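Local structure of folylpolyglutamate synthase/dihydrofolate synthase (Thermotoga maritima, 1O5Z) at residues Gly199-Arg204 and Asp222-Lys227; Leu245-Asn250 and Lys337-Gly342. The protein probably adds glutamate to dihydropteroate and to tetrahydrofolyl polyglutamates in ATP-driven, magnesium-dependent ligation reactions of folate biosynthesis. All coordinates share one frame; numbering follows the deposited sequence.

Contact 1 (Gly199-Arg204 and Asp222-Lys227); sequences GIIKER and DVARKK
Ile201 lies across Val223 and Lys227 of helix 214-227, and its branched side chain can be followed atom by atom. CB itself already touches Val223 CG1, at 3.8 Å. Of its two branches, CG2 lies opposite the backbone N and drops between Val223 CG1 and Lys227 CG, 4.0 Å from the latter. The other branch runs through CG1 to CD1, which rests on CB and CG1 of Val223. An alanine here would keep the CB contact but would probably open a gap where CD1 lay on Val223 and CG2 met Lys227 CG.

Further along, the contact turns polar. Arg204 N donates to Lys227 O over 2.7 Å, an almost straight bond (160° at the hydrogen) in which the donor lies nearly in line with the carbonyl. Glu203 is extended at its first torsion (chi1 -175°) and bent at the next (chi2 74°), which brings its carboxylate back toward the backbone of Lys227. A water modelled between Glu203 OE2 and Lys226 O sits so close to both that the bridge is doubtful.

Segment 199-204 lies in the loop between helix 190-197 and strand 207-209, and helix 214-227 then leads on to strand 231-233, parallel to 207-209 at one margin of the eight-stranded sheet. The contact thus packs the approach to one strand against the helix that crosses over to the next.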
ATOM      1  N   GLY A 199     -13.049  -6.027  13.013  1.00 47.53           N
ATOM      2  CA  GLY A 199     -12.408  -7.177  13.693  1.00 47.07           C
ATOM      3  C   GLY A 199     -10.986  -6.966  14.196  1.00 47.50           C
ATOM      4  O   GLY A 199     -10.469  -7.790  14.969  1.00 48.25           O
ATOM      5  N   ILE A 200     -10.325  -5.891  13.735  1.00 47.40           N
ATOM      6  CA  ILE A 200      -9.026  -5.446  14.285  1.00 47.23           C
ATOM      7  C   ILE A 200      -9.139  -4.533  15.504  1.00 47.34           C
ATOM      8  O   ILE A 200      -8.116  -4.117  16.047  1.00 47.83           O
ATOM      9  CB  ILE A 200      -8.160  -4.770  13.188  1.00 47.29           C
ATOM     10  CG1 ILE A 200      -8.592  -3.323  12.896  1.00 46.91           C
ATOM     11  CG2 ILE A 200      -8.250  -5.576  11.860  1.00 47.88           C
ATOM     12  CD1 ILE A 200      -7.496  -2.548  12.103  1.00 47.45           C
ATOM     13  N   ILE A 201     -10.359  -4.191  15.909  1.00 47.08           N
ATOM     14  CA  ILE A 201     -10.588  -3.494  17.181  1.00 47.78           C
ATOM     15  C   ILE A 201     -10.409  -4.477  18.340  1.00 47.91           C
ATOM     16  O   ILE A 201     -11.050  -5.526  18.363  1.00 47.47           O
ATOM     17  CB  ILE A 201     -11.985  -2.845  17.270  1.00 46.87           C
ATOM     18  CG1 ILE A 201     -12.170  -1.826  16.148  1.00 47.15           C
ATOM     19  CG2 ILE A 201     -12.152  -2.166  18.639  1.00 46.96           C
ATOM     20  CD1 ILE A 201     -13.608  -1.266  15.996  1.00 48.22           C
ATOM     21  N   LYS A 202      -9.548  -4.091  19.294  1.00 47.96           N
ATOM     22  CA  LYS A 202      -9.098  -4.961  20.366  1.00 47.57           C
ATOM     23  C   LYS A 202      -9.411  -4.322  21.710  1.00 48.20           C
ATOM     24  O   LYS A 202      -9.500  -3.092  21.822  1.00 48.29           O
ATOM     25  CB  LYS A 202      -7.607  -5.209  20.216  1.00 47.44           C
ATOM     26  CG  LYS A 202      -7.212  -5.991  18.948  1.00 46.89           C
ATOM     27  CD  LYS A 202      -7.790  -7.424  18.933  1.00 46.41           C
ATOM     28  CE  LYS A 202      -7.709  -8.049  17.559  1.00 46.94           C
ATOM     29  NZ  LYS A 202      -6.369  -7.883  16.904  1.00 47.71           N
ATOM     30  N   GLU A 203      -9.584  -5.165  22.721  1.00 47.92           N
ATOM     31  CA  GLU A 203     -10.049  -4.733  24.031  1.00 48.18           C
ATOM     32  C   GLU A 203      -9.203  -3.615  24.615  1.00 47.35           C
ATOM     33  O   GLU A 203      -8.016  -3.759  24.790  1.00 46.99           O
ATOM     34  CB  GLU A 203     -10.054  -5.921  24.994  1.00 48.42           C
ATOM     35  CG  GLU A 203     -10.636  -5.622  26.375  1.00 49.91           C
ATOM     36  CD  GLU A 203     -12.143  -5.486  26.394  1.00 50.93           C
ATOM     37  OE1 GLU A 203     -12.792  -5.885  25.395  1.00 51.36           O
ATOM     38  OE2 GLU A 203     -12.666  -4.989  27.425  1.00 51.55           O
ATOM     39  N   ARG A 204      -9.836  -2.492  24.904  1.00 47.50           N
ATOM     40  CA  ARG A 204      -9.151  -1.356  25.500  1.00 47.81           C
ATOM     41  C   ARG A 204      -8.160  -0.674  24.577  1.00 47.02           C
ATOM     42  O   ARG A 204      -7.613   0.338  24.938  1.00 47.04           O
ATOM     43  CB  ARG A 204      -8.428  -1.768  26.782  1.00 48.12           C
ATOM     44  CG  ARG A 204      -9.366  -2.248  27.824  1.00 50.91           C
ATOM     45  CD  ARG A 204      -9.825  -1.149  28.706  1.00 54.31           C
ATOM     46  NE  ARG A 204     -10.987  -1.546  29.482  1.00 56.51           N
ATOM     47  CZ  ARG A 204     -11.620  -0.746  30.320  1.00 56.09           C
ATOM     48  NH1 ARG A 204     -11.178   0.493  30.512  1.00 57.23           N
ATOM     49  NH2 ARG A 204     -12.697  -1.183  30.975  1.00 57.83           N
ATOM     50  N   ASP A 222     -20.123   0.665  17.731  1.00 44.86           N
ATOM     51  CA  ASP A 222     -20.672  -0.446  18.482  1.00 44.64           C
ATOM     52  C   ASP A 222     -19.569  -1.402  18.930  1.00 43.81           C
ATOM     53  O   ASP A 222     -19.540  -1.804  20.085  1.00 43.11           O
ATOM     54  CB  ASP A 222     -21.763  -1.169  17.679  1.00 44.93           C
ATOM     55  CG  ASP A 222     -22.999  -0.293  17.453  1.00 47.47           C
ATOM     56  OD1 ASP A 222     -24.136  -0.822  17.384  1.00 54.39           O
ATOM     57  OD2 ASP A 222     -22.940   0.953  17.351  1.00 50.16           O
ATOM     58  N   VAL A 223     -18.649  -1.739  18.036  1.00 43.12           N
ATOM     59  CA  VAL A 223     -17.531  -2.631  18.417  1.00 43.52           C
ATOM     60  C   VAL A 223     -16.576  -2.041  19.462  1.00 43.89           C
ATOM     61  O   VAL A 223     -16.286  -2.690  20.472  1.00 43.14           O
ATOM     62  CB  VAL A 223     -16.747  -3.116  17.204  1.00 42.97           C
ATOM     63  CG1 VAL A 223     -15.610  -4.016  17.645  1.00 42.82           C
ATOM     64  CG2 VAL A 223     -17.700  -3.863  16.253  1.00 41.75           C
ATOM     65  N   ALA A 224     -16.132  -0.810  19.228  1.00 45.40           N
ATOM     66  CA  ALA A 224     -15.272  -0.083  20.179  1.00 46.74           C
ATOM     67  C   ALA A 224     -15.938   0.113  21.539  1.00 47.70           C
ATOM     68  O   ALA A 224     -15.316  -0.100  22.570  1.00 48.29           O
ATOM     69  CB  ALA A 224     -14.874   1.277  19.609  1.00 47.03           C
ATOM     70  N   ARG A 225     -17.194   0.525  21.547  1.00 48.60           N
ATOM     71  CA  ARG A 225     -17.912   0.687  22.798  1.00 49.31           C
ATOM     72  C   ARG A 225     -17.945  -0.648  23.547  1.00 49.50           C
ATOM     73  O   ARG A 225     -17.755  -0.682  24.744  1.00 48.93           O
ATOM     74  CB  ARG A 225     -19.337   1.193  22.531  1.00 49.39           C
ATOM     75  CG  ARG A 225     -20.223   1.341  23.776  1.00 49.51           C
ATOM     76  CD  ARG A 225     -21.604   2.019  23.522  1.00 51.86           C
ATOM     77  NE  ARG A 225     -22.194   1.675  22.209  1.00 54.71           N
ATOM     78  CZ  ARG A 225     -22.260   2.486  21.122  1.00 55.27           C
ATOM     79  NH1 ARG A 225     -21.791   3.733  21.135  1.00 55.42           N
ATOM     80  NH2 ARG A 225     -22.811   2.035  19.999  1.00 55.29           N
ATOM     81  N   LYS A 226     -18.189  -1.737  22.824  1.00 50.41           N
ATOM     82  CA  LYS A 226     -18.166  -3.089  23.390  1.00 51.36           C
ATOM     83  C   LYS A 226     -16.800  -3.466  23.903  1.00 50.76           C
ATOM     84  O   LYS A 226     -16.696  -4.023  24.980  1.00 50.47           O
ATOM     85  CB  LYS A 226     -18.544  -4.135  22.344  1.00 51.73           C
ATOM     86  CG  LYS A 226     -19.948  -4.673  22.459  1.00 53.29           C
ATOM     87  CD  LYS A 226     -20.243  -5.642  21.278  1.00 54.00           C
ATOM     88  CE  LYS A 226     -21.140  -6.843  21.689  1.00 55.03           C
ATOM     89  NZ  LYS A 226     -22.574  -6.499  21.897  1.00 56.56           N
ATOM     90  N   LYS A 227     -15.759  -3.189  23.107  1.00 50.60           N
ATOM     91  CA  LYS A 227     -14.355  -3.490  23.488  1.00 50.10           C
ATOM     92  C   LYS A 227     -13.723  -2.480  24.489  1.00 49.83           C
ATOM     93  O   LYS A 227     -12.544  -2.609  24.874  1.00 49.79           O
ATOM     94  CB  LYS A 227     -13.484  -3.581  22.229  1.00 50.09           C
ATOM     95  CG  LYS A 227     -13.951  -4.653  21.272  1.00 51.00           C
ATOM     96  CD  LYS A 227     -13.318  -6.001  21.524  1.00 52.69           C
ATOM     97  CE  LYS A 227     -14.315  -7.121  21.225  1.00 55.18           C
ATOM     98  NZ  LYS A 227     -13.784  -8.191  20.301  1.00 56.14           N
TER
HETATM   99  O   HOH W   1     -14.982  -4.324  26.822  1.00 62.19           O

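Contact 2 (Leu245-Asn250 and Lys337-Gly342); sequences LKLHEN and KLYFNG
Tyr339, in the last turn of helix 326-339, reaches into the loop of the beta hairpin formed by antiparallel strands 239-244 and 250-255, whose type II turn runs from Lys246 to Glu249. The packed part gathers along the CD2/CE2 edge of its ring. Leu247 CD2 lies 3.9 Å from Tyr339 CD2, while its other methyl, CD1, approaches Phe340 CZ at 4.1 Å. Leu245 crosses the tyrosine at about a right angle, with CB 4.0 Å from CE2. Met317 and Ile310, from the strands of the C-terminal sheet, also touch Leu247 and Phe340.

The outer side is sparser. Exposed Leu338 meets the hairpin through a methyl contact, CD1 to Leu245 CD1 at 3.9 Å, and across the turn Lys246 NZ forms a salt bridge with Glu249 OE2.

Such an interface illustrates how a hairpin of the middle region can receive a helix end from the glutamate ligase domain. The phenol also accepts a bond from Gly269 N. Tyr339 OH donates to Asn250 OD1 over 2.7 Å, and Lys246 N donates to the same oxygen over 2.9 Å; the two donors approach from opposite faces of the amide, whose plane stands 88° from the ring.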
ATOM      1  N   LEU A 245      -1.688  22.766  -1.957  1.00 50.72           N
ATOM      2  CA  LEU A 245      -1.237  21.628  -2.699  1.00 51.07           C
ATOM      3  C   LEU A 245      -0.244  22.116  -3.738  1.00 51.16           C
ATOM      4  O   LEU A 245      -0.511  23.039  -4.470  1.00 51.62           O
ATOM      5  CB  LEU A 245      -2.425  21.003  -3.391  1.00 51.14           C
ATOM      6  CG  LEU A 245      -3.562  20.558  -2.480  1.00 52.74           C
ATOM      7  CD1 LEU A 245      -4.598  19.916  -3.360  1.00 54.05           C
ATOM      8  CD2 LEU A 245      -3.116  19.552  -1.422  1.00 54.92           C
ATOM      9  N   LYS A 246       0.911  21.492  -3.791  1.00 51.88           N
ATOM     10  CA  LYS A 246       1.953  21.887  -4.698  1.00 51.79           C
ATOM     11  C   LYS A 246       2.789  20.658  -4.809  1.00 51.14           C
ATOM     12  O   LYS A 246       3.102  20.069  -3.795  1.00 49.68           O
ATOM     13  CB  LYS A 246       2.776  22.996  -4.061  1.00 52.35           C
ATOM     14  CG  LYS A 246       3.415  23.963  -5.058  1.00 55.72           C
ATOM     15  CD  LYS A 246       4.942  23.851  -5.113  1.00 58.15           C
ATOM     16  CE  LYS A 246       5.605  25.046  -4.453  1.00 58.33           C
ATOM     17  NZ  LYS A 246       7.054  24.763  -4.271  1.00 60.94           N
ATOM     18  N   LEU A 247       3.136  20.274  -6.026  1.00 51.25           N
ATOM     19  CA  LEU A 247       3.876  19.045  -6.253  1.00 52.21           C
ATOM     20  C   LEU A 247       5.028  18.919  -5.269  1.00 52.02           C
ATOM     21  O   LEU A 247       5.814  19.852  -5.142  1.00 52.63           O
ATOM     22  CB  LEU A 247       4.447  19.002  -7.672  1.00 52.45           C
ATOM     23  CG  LEU A 247       3.773  18.229  -8.809  1.00 53.82           C
ATOM     24  CD1 LEU A 247       4.852  17.896  -9.819  1.00 55.35           C
ATOM     25  CD2 LEU A 247       3.075  16.943  -8.397  1.00 55.28           C
ATOM     26  N   HIS A 248       5.103  17.783  -4.583  1.00 51.78           N
ATOM     27  CA  HIS A 248       6.149  17.468  -3.565  1.00 52.36           C
ATOM     28  C   HIS A 248       6.228  18.423  -2.363  1.00 51.81           C
ATOM     29  O   HIS A 248       7.191  18.414  -1.617  1.00 51.03           O
ATOM     30  CB  HIS A 248       7.556  17.364  -4.190  1.00 52.69           C
ATOM     31  CG  HIS A 248       7.562  16.855  -5.596  1.00 54.20           C
ATOM     32  ND1 HIS A 248       7.225  15.555  -5.920  1.00 53.68           N
ATOM     33  CD2 HIS A 248       7.863  17.475  -6.766  1.00 54.92           C
ATOM     34  CE1 HIS A 248       7.305  15.400  -7.229  1.00 54.49           C
ATOM     35  NE2 HIS A 248       7.693  16.548  -7.765  1.00 56.17           N
ATOM     36  N   GLU A 249       5.222  19.247  -2.171  1.00 51.94           N
ATOM     37  CA  GLU A 249       5.307  20.267  -1.158  1.00 52.19           C
ATOM     38  C   GLU A 249       3.899  20.658  -0.770  1.00 50.90           C
ATOM     39  O   GLU A 249       3.501  21.784  -0.934  1.00 50.84           O
ATOM     40  CB  GLU A 249       6.119  21.435  -1.683  1.00 52.07           C
ATOM     41  CG  GLU A 249       6.443  22.507  -0.649  1.00 54.63           C
ATOM     42  CD  GLU A 249       7.462  23.532  -1.162  1.00 55.39           C
ATOM     43  OE1 GLU A 249       7.296  24.765  -0.916  1.00 56.27           O
ATOM     44  OE2 GLU A 249       8.437  23.101  -1.838  1.00 61.94           O
ATOM     45  N   ASN A 250       3.160  19.684  -0.241  1.00 49.85           N
ATOM     46  CA  ASN A 250       1.753  19.842   0.080  1.00 48.94           C
ATOM     47  C   ASN A 250       1.591  20.161   1.541  1.00 48.77           C
ATOM     48  O   ASN A 250       1.914  19.380   2.408  1.00 47.35           O
ATOM     49  CB  ASN A 250       0.977  18.585  -0.281  1.00 48.82           C
ATOM     50  CG  ASN A 250       1.105  18.239  -1.757  1.00 48.47           C
ATOM     51  OD1 ASN A 250       0.442  18.863  -2.603  1.00 46.05           O
ATOM     52  ND2 ASN A 250       2.000  17.291  -2.078  1.00 45.11           N
ATOM     53  N   LYS A 337      -5.878  16.933 -12.620  1.00 45.66           N
ATOM     54  CA  LYS A 337      -6.412  18.264 -12.838  1.00 46.02           C
ATOM     55  C   LYS A 337      -5.922  19.257 -11.766  1.00 45.78           C
ATOM     56  O   LYS A 337      -5.904  20.489 -11.977  1.00 45.48           O
ATOM     57  CB  LYS A 337      -7.950  18.225 -12.906  1.00 46.27           C
ATOM     58  CG  LYS A 337      -8.595  17.382 -14.047  1.00 46.10           C
ATOM     59  CD  LYS A 337      -9.956  18.029 -14.504  1.00 48.61           C
ATOM     60  CE  LYS A 337     -11.044  17.051 -15.091  1.00 50.50           C
ATOM     61  NZ  LYS A 337     -10.556  16.122 -16.170  1.00 52.45           N
ATOM     62  N   LEU A 338      -5.526  18.728 -10.619  1.00 45.85           N
ATOM     63  CA  LEU A 338      -5.066  19.568  -9.530  1.00 46.24           C
ATOM     64  C   LEU A 338      -3.641  19.999  -9.726  1.00 46.54           C
ATOM     65  O   LEU A 338      -3.295  21.130  -9.479  1.00 47.26           O
ATOM     66  CB  LEU A 338      -5.132  18.827  -8.210  1.00 46.19           C
ATOM     67  CG  LEU A 338      -6.479  18.760  -7.518  1.00 46.85           C
ATOM     68  CD1 LEU A 338      -6.318  17.931  -6.272  1.00 46.62           C
ATOM     69  CD2 LEU A 338      -7.021  20.159  -7.187  1.00 46.87           C
ATOM     70  N   TYR A 339      -2.809  19.081 -10.154  1.00 47.09           N
ATOM     71  CA  TYR A 339      -1.392  19.303 -10.123  1.00 47.74           C
ATOM     72  C   TYR A 339      -0.810  19.621 -11.491  1.00 48.36           C
ATOM     73  O   TYR A 339       0.333  20.058 -11.583  1.00 48.39           O
ATOM     74  CB  TYR A 339      -0.712  18.060  -9.540  1.00 48.07           C
ATOM     75  CG  TYR A 339      -0.927  17.901  -8.039  1.00 48.52           C
ATOM     76  CD1 TYR A 339      -1.839  16.993  -7.534  1.00 49.29           C
ATOM     77  CD2 TYR A 339      -0.202  18.652  -7.123  1.00 47.48           C
ATOM     78  CE1 TYR A 339      -2.015  16.838  -6.163  1.00 49.07           C
ATOM     79  CE2 TYR A 339      -0.385  18.503  -5.770  1.00 48.25           C
ATOM     80  CZ  TYR A 339      -1.286  17.595  -5.290  1.00 48.26           C
ATOM     81  OH  TYR A 339      -1.478  17.449  -3.935  1.00 48.92           O
ATOM     82  N   PHE A 340      -1.580  19.403 -12.556  1.00 49.05           N
ATOM     83  CA  PHE A 340      -1.060  19.541 -13.935  1.00 49.03           C
ATOM     84  C   PHE A 340      -1.963  20.351 -14.823  1.00 49.09           C
ATOM     85  O   PHE A 340      -1.990  20.150 -16.025  1.00 48.77           O
ATOM     86  CB  PHE A 340      -0.840  18.160 -14.527  1.00 48.27           C
ATOM     87  CG  PHE A 340       0.244  17.422 -13.842  1.00 48.98           C
ATOM     88  CD1 PHE A 340       1.574  17.663 -14.179  1.00 48.43           C
ATOM     89  CD2 PHE A 340      -0.040  16.555 -12.801  1.00 46.85           C
ATOM     90  CE1 PHE A 340       2.609  16.986 -13.522  1.00 49.14           C
ATOM     91  CE2 PHE A 340       0.970  15.891 -12.151  1.00 48.40           C
ATOM     92  CZ  PHE A 340       2.308  16.098 -12.514  1.00 47.98           C
ATOM     93  N   ASN A 341      -2.681  21.281 -14.225  1.00 49.99           N
ATOM     94  CA  ASN A 341      -3.764  21.949 -14.917  1.00 50.90           C
ATOM     95  C   ASN A 341      -3.378  22.525 -16.308  1.00 51.66           C
ATOM     96  O   ASN A 341      -3.958  22.138 -17.363  1.00 51.49           O
ATOM     97  CB  ASN A 341      -4.328  23.020 -14.027  1.00 50.47           C
ATOM     98  CG  ASN A 341      -5.564  23.641 -14.606  1.00 51.03           C
ATOM     99  OD1 ASN A 341      -6.440  22.935 -15.079  1.00 51.96           O
ATOM    100  ND2 ASN A 341      -5.648  24.965 -14.570  1.00 50.62           N
ATOM    101  N   GLY A 342      -2.371  23.402 -16.329  1.00 52.05           N
ATOM    102  CA  GLY A 342      -1.857  23.944 -17.609  1.00 52.29           C
ATOM    103  C   GLY A 342      -0.993  22.994 -18.459  1.00 52.82           C
ATOM    104  O   GLY A 342      -0.626  23.320 -19.590  1.00 54.02           O
TER

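Overall arrangement
The two contacts illustrate local and long-range closure in one chain. Contact 1 joins segments separated by 17 residues, both within the Mur ligase middle domain, and lies beside the 207-209/231-233 margin of the eight-stranded sheet. Contact 2 spans 86 intervening residues and connects that family region to the glutamate ligase domain. They follow one another in sequence without overlapping. The centres of contact 1 and contact 2 lie 39 Å apart, and the nearest atoms of contact 1 and contact 2 about 26 Å. Both are partly buried, at about 25 and 22 Å from the centre of the chain. Neither set of contacting atoms includes a ligand or metal; the geometry is that of packing, one within the middle domain and one between the two family regions.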